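Local atomic coordinates of protein F2 like fibronectin-binding protein (Streptococcus pneumoniae, PDB entry 5A0N), a protein that probably serves as a surface adhesin of a Gram-positive pathogen, its thioester domain binding host targets covalently through an internal thioester. Residues E26-N31 with T35-T40; R136-Q141 with K167-Q172; Y163-F168 with K174-I179. All blocks are in the same frame, centred on the assembly; numbering follows the deposited sequence.

Contact 1. Residues E26-N31 with T35-T40; sequences EKLYSN and TYNNLT
With CG of Asn37 trans to its own carbonyl carbon (chi1 -50°), the carboxamide swings across to the backbone of Glu26, while the first torsion of Thr35 (chi1 46°), which sets OG1 between the backbone N and carbonyl carbon, puts that hydroxyl within bonding distance of OD1 of the same amide. Thr35 OG1 donates to Asn37 OD1 at 2.7 Å, arriving in the carbonyl plane on a lone pair, which fixes the flip of the amide and turns ND2 toward Glu26 O, 3.0 Å away. Glu26 O accepts twice: Thr35 N also lies 3.0 Å from it, in a bond nearly straight at 171°, and the two donors come from opposite faces of the carbonyl plane. The return bond, Glu26 N to Thr35 O, completes a hydrogen-bonded antiparallel pair. A water extends the polar network, accepting from Leu28 N and donating to Thr35 OG1 at 2.9 Å. Asn37 ND2 has a second acceptor in Leu22 O, so the amide joins Glu26 O, Leu22 O and the Thr35 hydroxyl. The contact closes a surface beta hairpin, strands 25-26 and 35-36. Beyond it, Tyr36 packs on Thr137 and Gln141 of helix 132-152, and Thr40 continues toward strand 41-43 of the neighbouring three-stranded sheet.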
loop_
_atom_site.group_PDB
_atom_site.type_symbol
_atom_site.label_atom_id
_atom_site.label_comp_id
_atom_site.label_asym_id
_atom_site.label_seq_id
_atom_site.Cartn_x
_atom_site.Cartn_y
_atom_site.Cartn_z
ATOM N N GLU A 26 4.330 12.480 3.321
ATOM C CA GLU A 26 5.543 13.161 2.842
ATOM C C GLU A 26 5.143 14.510 2.276
ATOM O O GLU A 26 4.045 14.714 1.771
ATOM C CB GLU A 26 6.277 12.393 1.754
ATOM C CG GLU A 26 6.778 11.000 2.115
ATOM C CD GLU A 26 7.915 10.955 3.088
ATOM O OE1 GLU A 26 8.535 12.001 3.374
ATOM O OE2 GLU A 26 8.242 9.849 3.547
ATOM N N LYS A 27 6.092 15.427 2.304
ATOM C CA LYS A 27 5.982 16.675 1.558
ATOM C C LYS A 27 6.216 16.423 0.081
ATOM O O LYS A 27 7.140 15.684 -0.295
ATOM C CB LYS A 27 7.027 17.651 2.066
ATOM C CG LYS A 27 6.907 18.045 3.514
ATOM C CD LYS A 27 8.004 19.010 3.916
ATOM C CE LYS A 27 7.937 19.432 5.359
ATOM N NZ LYS A 27 9.053 20.380 5.662
ATOM N N LEU A 28 5.395 17.033 -0.770
ATOM C CA LEU A 28 5.748 17.151 -2.186
ATOM C C LEU A 28 6.760 18.268 -2.399
ATOM O O LEU A 28 7.605 18.167 -3.283
ATOM C CB LEU A 28 4.541 17.333 -3.103
ATOM C CG LEU A 28 3.913 16.030 -3.608
ATOM C CD1 LEU A 28 3.382 15.204 -2.447
ATOM C CD2 LEU A 28 2.812 16.331 -4.626
ATOM N N TYR A 29 6.671 19.319 -1.574
ATOM C CA TYR A 29 7.604 20.456 -1.646
ATOM C C TYR A 29 8.003 20.775 -0.216
ATOM O O TYR A 29 7.157 20.811 0.696
ATOM C CB TYR A 29 6.948 21.656 -2.376
ATOM C CG TYR A 29 6.582 21.285 -3.768
ATOM C CD1 TYR A 29 7.527 21.224 -4.771
ATOM C CD2 TYR A 29 5.291 20.843 -4.056
ATOM C CE1 TYR A 29 7.195 20.780 -6.034
ATOM C CE2 TYR A 29 4.961 20.398 -5.316
ATOM C CZ TYR A 29 5.909 20.383 -6.314
ATOM O OH TYR A 29 5.564 19.949 -7.572
ATOM N N SER A 30 9.299 20.991 -0.018
ATOM C CA SER A 30 9.883 21.021 1.316
ATOM C C SER A 30 9.431 22.178 2.206
ATOM O O SER A 30 9.553 22.072 3.425
ATOM C CB SER A 30 11.396 20.995 1.259
ATOM O OG SER A 30 11.908 22.070 0.475
ATOM N N ASN A 31 8.904 23.251 1.620
ATOM C CA ASN A 31 8.391 24.337 2.426
ATOM C C ASN A 31 6.931 24.209 2.826
ATOM O O ASN A 31 6.420 25.096 3.525
ATOM C CB ASN A 31 8.646 25.715 1.794
ATOM C CG ASN A 31 7.891 25.936 0.516
ATOM O OD1 ASN A 31 7.445 25.018 -0.143
ATOM N ND2 ASN A 31 7.734 27.202 0.177
ATOM N N THR A 35 1.681 15.849 3.301
ATOM C CA THR A 35 0.379 15.326 2.960
ATOM C C THR A 35 0.439 13.793 2.931
ATOM O O THR A 35 1.516 13.201 2.789
ATOM C CB THR A 35 -0.110 15.877 1.610
ATOM O OG1 THR A 35 0.931 15.808 0.639
ATOM C CG2 THR A 35 -0.568 17.320 1.745
ATOM N N TYR A 36 -0.722 13.171 3.052
ATOM C CA TYR A 36 -0.853 11.716 2.912
ATOM C C TYR A 36 -1.049 11.423 1.432
ATOM O O TYR A 36 -2.054 11.832 0.845
ATOM C CB TYR A 36 -2.026 11.191 3.756
ATOM C CG TYR A 36 -1.952 9.677 3.901
ATOM C CD1 TYR A 36 -2.318 8.841 2.873
ATOM C CD2 TYR A 36 -1.465 9.111 5.045
ATOM C CE1 TYR A 36 -2.177 7.458 2.968
ATOM C CE2 TYR A 36 -1.313 7.743 5.149
ATOM C CZ TYR A 36 -1.648 6.916 4.117
ATOM O OH TYR A 36 -1.476 5.550 4.249
ATOM N N ASN A 37 -0.089 10.714 0.820
ATOM C CA ASN A 37 0.013 10.633 -0.635
ATOM C C ASN A 37 -0.279 9.258 -1.227
ATOM O O ASN A 37 -0.078 9.046 -2.410
ATOM C CB ASN A 37 1.368 11.133 -1.133
ATOM C CG ASN A 37 1.705 12.482 -0.538
ATOM O OD1 ASN A 37 0.826 13.351 -0.413
ATOM N ND2 ASN A 37 2.944 12.659 -0.162
ATOM N N ASN A 38 -0.739 8.305 -0.392
ATOM C CA ASN A 38 -1.228 7.003 -0.843
ATOM C C ASN A 38 -0.186 6.152 -1.542
ATOM O O ASN A 38 -0.529 5.200 -2.230
ATOM C CB ASN A 38 -2.461 7.147 -1.696
ATOM C CG ASN A 38 -3.693 7.533 -0.912
ATOM O OD1 ASN A 38 -3.710 7.634 0.308
ATOM N ND2 ASN A 38 -4.786 7.712 -1.627
ATOM N N LEU A 39 1.090 6.499 -1.377
ATOM C CA LEU A 39 2.175 5.819 -2.084
ATOM C C LEU A 39 1.958 5.775 -3.583
ATOM O O LEU A 39 2.401 4.868 -4.264
ATOM C CB LEU A 39 2.499 4.454 -1.467
ATOM C CG LEU A 39 3.165 4.525 -0.097
ATOM C CD1 LEU A 39 2.887 3.262 0.746
ATOM C CD2 LEU A 39 4.676 4.792 -0.213
ATOM N N THR A 40 1.310 6.821 -4.106
ATOM C CA THR A 40 1.168 6.935 -5.556
ATOM C C THR A 40 2.499 6.706 -6.238
ATOM O O THR A 40 3.525 7.253 -5.809
ATOM C CB THR A 40 0.633 8.328 -5.925
ATOM O OG1 THR A 40 -0.647 8.504 -5.300
ATOM C CG2 THR A 40 0.528 8.563 -7.405
HETATM O O HOH W 1 2.853 17.929 0.905
#

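Contact 2. Residues R136-Q141 with K167-Q172; sequences RTYFHQ and KFSPQQ
Tyr138 and Gln172 bring the two backbones within 6.6 Å, CA to CA, where the first turn of helix 170-182 meets the side of helix 132-152. Gln172 carries the contact: its chain, extended beyond CG, delivers NE2 between two acceptors of the other helix. One is the backbone oxygen of Tyr138, at 3.0 Å from Gln172 NE2; the other is Gln141 OE1, at 2.9 Å from the same nitrogen. Both bonds are close to straight, 166° and 170°, and both acceptors lie in the Gln172 amide plane, so the two N-H groups are used together. The Gln141 amide is turned 38° from that plane. Tyr138 passes at about a right angle to Gln172, with its ring edge toward the glutamine and CD2 3.5 Å from Gln172 CD. On the far end of the same amide, Gln172 OE1 accepts from Ser169 N at 2.9 Å, in the carbonyl plane on a lone pair, while Ser169 OG accepts from Gln172 N at 3.0 Å. These reciprocal bonds make a capping box. One buried glutamine amide thus has its nitrogen and oxygen both satisfied, its orientation fixed from both ends: the glutamine that completes the capping box with Ser169 also joins helix 170-182 to helix 132-152.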
loop_
_atom_site.group_PDB
_atom_site.type_symbol
_atom_site.label_atom_id
_atom_site.label_comp_id
_atom_site.label_asym_id
_atom_site.label_seq_id
_atom_site.Cartn_x
_atom_site.Cartn_y
_atom_site.Cartn_z
ATOM N N ARG A 136 -10.487 8.577 1.130
ATOM C CA ARG A 136 -9.490 8.211 0.141
ATOM C C ARG A 136 -8.110 8.022 0.759
ATOM O O ARG A 136 -7.368 7.100 0.372
ATOM C CB ARG A 136 -9.432 9.296 -0.952
ATOM C CG ARG A 136 -8.426 9.038 -2.061
ATOM C CD ARG A 136 -8.466 10.154 -3.106
ATOM N NE ARG A 136 -7.958 11.365 -2.479
ATOM C CZ ARG A 136 -6.681 11.744 -2.476
ATOM N NH1 ARG A 136 -5.762 11.083 -3.156
ATOM N NH2 ARG A 136 -6.351 12.799 -1.776
ATOM N N THR A 137 -7.733 8.883 1.696
ATOM C CA THR A 137 -6.439 8.731 2.375
ATOM C C THR A 137 -6.572 8.022 3.709
ATOM O O THR A 137 -5.708 7.216 4.055
ATOM C CB THR A 137 -5.736 10.092 2.577
ATOM O OG1 THR A 137 -6.564 10.944 3.369
ATOM C CG2 THR A 137 -5.396 10.751 1.227
ATOM N N TYR A 138 -7.613 8.324 4.484
ATOM C CA TYR A 138 -7.711 7.746 5.831
ATOM C C TYR A 138 -7.964 6.218 5.776
ATOM O O TYR A 138 -7.477 5.482 6.623
ATOM C CB TYR A 138 -8.771 8.460 6.690
ATOM C CG TYR A 138 -8.308 9.807 7.235
ATOM C CD1 TYR A 138 -8.183 10.917 6.419
ATOM C CD2 TYR A 138 -7.974 9.960 8.561
ATOM C CE1 TYR A 138 -7.765 12.117 6.923
ATOM C CE2 TYR A 138 -7.554 11.183 9.053
ATOM C CZ TYR A 138 -7.456 12.243 8.229
ATOM O OH TYR A 138 -7.039 13.452 8.733
ATOM N N PHE A 139 -8.689 5.752 4.764
ATOM C CA PHE A 139 -8.877 4.300 4.595
ATOM C C PHE A 139 -7.595 3.651 4.076
ATOM O O PHE A 139 -7.273 2.532 4.450
ATOM C CB PHE A 139 -10.055 3.997 3.671
ATOM C CG PHE A 139 -10.484 2.543 3.637
ATOM C CD1 PHE A 139 -10.689 1.813 4.805
ATOM C CD2 PHE A 139 -10.749 1.914 2.423
ATOM C CE1 PHE A 139 -11.140 0.505 4.754
ATOM C CE2 PHE A 139 -11.201 0.604 2.393
ATOM C CZ PHE A 139 -11.395 -0.081 3.552
ATOM N N HIS A 140 -6.866 4.346 3.182
ATOM C CA HIS A 140 -5.565 3.821 2.751
ATOM C C HIS A 140 -4.705 3.533 3.983
ATOM O O HIS A 140 -4.081 2.477 4.089
ATOM C CB HIS A 140 -4.855 4.816 1.822
ATOM C CG HIS A 140 -3.567 4.287 1.291
ATOM N ND1 HIS A 140 -2.400 4.288 2.014
ATOM C CD2 HIS A 140 -3.276 3.721 0.091
ATOM C CE1 HIS A 140 -1.446 3.741 1.287
ATOM N NE2 HIS A 140 -1.947 3.381 0.122
ATOM N N GLN A 141 -4.669 4.483 4.918
ATOM C CA GLN A 141 -3.773 4.358 6.051
ATOM C C GLN A 141 -4.141 3.142 6.920
ATOM O O GLN A 141 -3.247 2.425 7.357
ATOM C CB GLN A 141 -3.785 5.640 6.871
ATOM C CG GLN A 141 -2.789 5.634 8.006
ATOM C CD GLN A 141 -2.739 6.928 8.765
ATOM O OE1 GLN A 141 -3.769 7.551 8.999
ATOM N NE2 GLN A 141 -1.519 7.387 9.075
ATOM N N LYS A 167 -3.480 7.891 17.194
ATOM C CA LYS A 167 -3.503 8.883 16.123
ATOM C C LYS A 167 -4.655 8.666 15.148
ATOM O O LYS A 167 -4.957 9.535 14.343
ATOM C CB LYS A 167 -2.185 8.882 15.350
ATOM C CG LYS A 167 -0.964 9.264 16.159
ATOM C CD LYS A 167 0.260 9.165 15.246
ATOM C CE LYS A 167 1.470 9.921 15.762
ATOM N NZ LYS A 167 2.006 9.320 17.004
ATOM N N PHE A 168 -5.279 7.491 15.197
ATOM C CA PHE A 168 -6.370 7.194 14.287
ATOM C C PHE A 168 -7.597 8.046 14.635
ATOM O O PHE A 168 -7.896 8.285 15.809
ATOM C CB PHE A 168 -6.793 5.718 14.363
ATOM C CG PHE A 168 -5.866 4.732 13.687
ATOM C CD1 PHE A 168 -4.933 5.106 12.727
ATOM C CD2 PHE A 168 -5.978 3.408 13.968
ATOM C CE1 PHE A 168 -4.115 4.157 12.134
ATOM C CE2 PHE A 168 -5.182 2.471 13.366
ATOM C CZ PHE A 168 -4.258 2.826 12.438
ATOM N N SER A 169 -8.318 8.466 13.611
ATOM C CA SER A 169 -9.604 9.138 13.803
ATOM C C SER A 169 -10.636 8.114 14.291
ATOM O O SER A 169 -10.451 6.893 14.135
ATOM C CB SER A 169 -10.081 9.777 12.501
ATOM O OG SER A 169 -10.414 8.765 11.564
ATOM N N PRO A 170 -11.750 8.586 14.851
ATOM C CA PRO A 170 -12.799 7.643 15.228
ATOM C C PRO A 170 -13.277 6.791 14.038
ATOM O O PRO A 170 -13.573 5.605 14.197
ATOM C CB PRO A 170 -13.928 8.571 15.725
ATOM C CG PRO A 170 -13.227 9.804 16.185
ATOM C CD PRO A 170 -12.069 9.978 15.252
ATOM N N GLN A 171 -13.376 7.395 12.859
ATOM C CA GLN A 171 -13.817 6.669 11.656
ATOM C C GLN A 171 -12.789 5.611 11.274
ATOM O O GLN A 171 -13.158 4.491 10.875
ATOM C CB GLN A 171 -14.001 7.628 10.482
ATOM C CG GLN A 171 -15.082 8.649 10.704
ATOM C CD GLN A 171 -14.659 9.873 11.511
ATOM O OE1 GLN A 171 -13.494 10.097 11.814
ATOM N NE2 GLN A 171 -15.644 10.689 11.836
ATOM N N GLN A 172 -11.500 5.929 11.392
ATOM C CA GLN A 172 -10.460 4.904 11.150
ATOM C C GLN A 172 -10.563 3.725 12.102
ATOM O O GLN A 172 -10.367 2.581 11.681
ATOM C CB GLN A 172 -9.071 5.520 11.238
ATOM C CG GLN A 172 -8.713 6.361 10.019
ATOM C CD GLN A 172 -7.335 6.950 10.123
ATOM O OE1 GLN A 172 -7.035 7.626 11.105
ATOM N NE2 GLN A 172 -6.511 6.721 9.127
#

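Contact 3. Residues Y163-F168 with K174-I179; sequences YIYEKF and KALEMI
At the edge of the Tyr165 ring, near its plane, lies CD2 of Leu176, on helix 170-182, 4.2 Å from Tyr165 CE1. Also in that plane is a water bound to the phenol oxygen, 2.6 Å from Tyr165 OH. This water donates to Glu177 OE2 at 3.0 Å and so bridges the two side chains, whose own oxygens, Tyr165 OH and Glu177 OE2, stand 4.1 Å apart. The carboxylate is nearly coplanar with the ring, the planes 8° apart, although the two side chains cross at about a right angle. Phe168 has Ile164 O over one face, offset toward the rim, and meets Leu176 CD2 obliquely, 4.0 Å from Phe168 CE2. A single methyl of Leu176 therefore touches both aromatic rings. Tyr165 reaches it because CG stands opposite the backbone N (chi1 -167°), carrying the ring across to the helix. Leu176 also packs on Glu146 of helix 132-152. Leu176 and Phe168 are buried, and the water bridge runs to the exposed Glu177. A type I beta turn, Tyr165 to Phe168, leads out of the short helix, part of a short connection by which helix 162-165 leads into helix 170-182 within the helical insertion domain.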
loop_
_atom_site.group_PDB
_atom_site.type_symbol
_atom_site.label_atom_id
_atom_site.label_comp_id
_atom_site.label_asym_id
_atom_site.label_seq_id
_atom_site.Cartn_x
_atom_site.Cartn_y
_atom_site.Cartn_z
ATOM N N TYR A 163 0.822 3.990 20.219
ATOM C CA TYR A 163 1.253 5.264 19.636
ATOM C C TYR A 163 0.692 5.512 18.240
ATOM O O TYR A 163 0.518 6.644 17.800
ATOM C CB TYR A 163 2.778 5.364 19.616
ATOM C CG TYR A 163 3.531 4.586 18.537
ATOM C CD1 TYR A 163 3.586 3.172 18.535
ATOM C CD2 TYR A 163 4.230 5.281 17.541
ATOM C CE1 TYR A 163 4.299 2.500 17.569
ATOM C CE2 TYR A 163 4.965 4.610 16.598
ATOM C CZ TYR A 163 4.983 3.215 16.598
ATOM O OH TYR A 163 5.750 2.607 15.642
ATOM N N ILE A 164 0.411 4.434 17.526
ATOM C CA ILE A 164 -0.233 4.548 16.221
ATOM C C ILE A 164 -1.747 4.633 16.419
ATOM O O ILE A 164 -2.410 5.486 15.849
ATOM C CB ILE A 164 0.158 3.349 15.304
ATOM C CG1 ILE A 164 1.670 3.425 14.941
ATOM C CG2 ILE A 164 -0.688 3.370 14.039
ATOM C CD1 ILE A 164 2.252 2.103 14.544
ATOM N N TYR A 165 -2.296 3.718 17.216
ATOM C CA TYR A 165 -3.742 3.656 17.375
ATOM C C TYR A 165 -4.337 4.982 17.809
ATOM O O TYR A 165 -5.374 5.415 17.301
ATOM C CB TYR A 165 -4.113 2.590 18.386
ATOM C CG TYR A 165 -5.584 2.263 18.352
ATOM C CD1 TYR A 165 -6.123 1.468 17.335
ATOM C CD2 TYR A 165 -6.429 2.725 19.322
ATOM C CE1 TYR A 165 -7.466 1.154 17.300
ATOM C CE2 TYR A 165 -7.787 2.418 19.295
ATOM C CZ TYR A 165 -8.292 1.633 18.286
ATOM O OH TYR A 165 -9.647 1.306 18.235
ATOM N N GLU A 166 -3.659 5.659 18.734
ATOM C CA GLU A 166 -4.200 6.879 19.313
ATOM C C GLU A 166 -4.220 8.030 18.291
ATOM O O GLU A 166 -4.898 9.028 18.494
ATOM C CB GLU A 166 -3.431 7.293 20.576
ATOM C CG GLU A 166 -2.005 7.770 20.307
ATOM C CD GLU A 166 -1.180 7.982 21.583
ATOM O OE1 GLU A 166 -1.661 7.632 22.685
ATOM O OE2 GLU A 166 -0.042 8.499 21.474
ATOM N N LYS A 167 -3.480 7.891 17.194
ATOM C CA LYS A 167 -3.503 8.883 16.123
ATOM C C LYS A 167 -4.655 8.666 15.148
ATOM O O LYS A 167 -4.957 9.535 14.343
ATOM C CB LYS A 167 -2.185 8.882 15.350
ATOM C CG LYS A 167 -0.964 9.264 16.159
ATOM C CD LYS A 167 0.260 9.165 15.246
ATOM C CE LYS A 167 1.470 9.921 15.762
ATOM N NZ LYS A 167 2.006 9.320 17.004
ATOM N N PHE A 168 -5.279 7.491 15.197
ATOM C CA PHE A 168 -6.370 7.194 14.287
ATOM C C PHE A 168 -7.597 8.046 14.635
ATOM O O PHE A 168 -7.896 8.285 15.809
ATOM C CB PHE A 168 -6.793 5.718 14.363
ATOM C CG PHE A 168 -5.866 4.732 13.687
ATOM C CD1 PHE A 168 -4.933 5.106 12.727
ATOM C CD2 PHE A 168 -5.978 3.408 13.968
ATOM C CE1 PHE A 168 -4.115 4.157 12.134
ATOM C CE2 PHE A 168 -5.182 2.471 13.366
ATOM C CZ PHE A 168 -4.258 2.826 12.438
ATOM N N LYS A 174 -13.225 2.603 13.596
ATOM C CA LYS A 174 -14.377 1.810 13.170
ATOM C C LYS A 174 -14.016 0.991 11.936
ATOM O O LYS A 174 -14.327 -0.202 11.855
ATOM C CB LYS A 174 -15.585 2.693 12.893
ATOM C CG LYS A 174 -16.069 3.472 14.103
ATOM C CD LYS A 174 -17.267 4.352 13.771
ATOM C CE LYS A 174 -17.769 5.026 15.042
ATOM N NZ LYS A 174 -18.711 6.140 14.768
ATOM N N ALA A 175 -13.367 1.616 10.955
ATOM C CA ALA A 175 -12.995 0.913 9.744
ATOM C C ALA A 175 -12.076 -0.263 10.046
ATOM O O ALA A 175 -12.203 -1.315 9.400
ATOM C CB ALA A 175 -12.312 1.852 8.766
ATOM N N LEU A 176 -11.143 -0.103 10.969
ATOM C CA LEU A 176 -10.227 -1.202 11.310
ATOM C C LEU A 176 -10.997 -2.413 11.856
ATOM O O LEU A 176 -10.662 -3.549 11.540
ATOM C CB LEU A 176 -9.181 -0.712 12.295
ATOM C CG LEU A 176 -8.077 -1.701 12.659
ATOM C CD1 LEU A 176 -7.360 -2.227 11.441
ATOM C CD2 LEU A 176 -7.159 -1.023 13.672
ATOM N N GLU A 177 -12.019 -2.161 12.656
ATOM C CA GLU A 177 -12.833 -3.246 13.190
ATOM C C GLU A 177 -13.603 -3.942 12.079
ATOM O O GLU A 177 -13.802 -5.162 12.102
ATOM C CB GLU A 177 -13.759 -2.731 14.281
ATOM C CG GLU A 177 -12.964 -2.240 15.460
ATOM C CD GLU A 177 -13.734 -1.470 16.481
ATOM O OE1 GLU A 177 -14.930 -1.572 16.523
ATOM O OE2 GLU A 177 -13.107 -0.740 17.267
ATOM N N MET A 178 -14.093 -3.163 11.117
ATOM C CA MET A 178 -14.778 -3.761 9.972
ATOM C C MET A 178 -13.829 -4.572 9.093
ATOM O O MET A 178 -14.165 -5.675 8.673
ATOM C CB MET A 178 -15.514 -2.702 9.166
ATOM C CG MET A 178 -16.602 -1.996 9.963
ATOM S SD MET A 178 -17.199 -0.531 9.054
ATOM C CE MET A 178 -17.873 0.481 10.312
ATOM N N ILE A 179 -12.644 -4.025 8.821
ATOM C CA ILE A 179 -11.625 -4.780 8.097
ATOM C C ILE A 179 -11.380 -6.131 8.785
ATOM O O ILE A 179 -11.336 -7.177 8.130
ATOM C CB ILE A 179 -10.292 -4.012 8.017
ATOM C CG1 ILE A 179 -10.408 -2.795 7.087
ATOM C CG2 ILE A 179 -9.153 -4.920 7.586
ATOM C CD1 ILE A 179 -9.281 -1.779 7.262
HETATM O O HOH W 2 -10.359 -0.080 16.209
#

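Contacts 2 and 3 are neighbours, their centres 7 Å apart; they share Lys167 and Phe168 and both use helix 170-182. Its capped N-terminal turn is held in contact 2 and its next turns in contact 3, while Phe139 of helix 132-152 bridges them: Phe139 CE1 lies 3.9 Å from Ile179 CD1. Contact 1 lies against another part of the surface of helix 132-152, its centre 16 Å from that of contact 2, and touches it through Tyr36 OH and His140 ND1 at 2.7 Å, a probable hydrogen bond. Contacts 1 and 3 do not touch, the nearest atoms being about 8 Å apart. The side chains of Glu26 and Gln141 each come within about 5 Å of bound MES, probably from the crystallisation liquor.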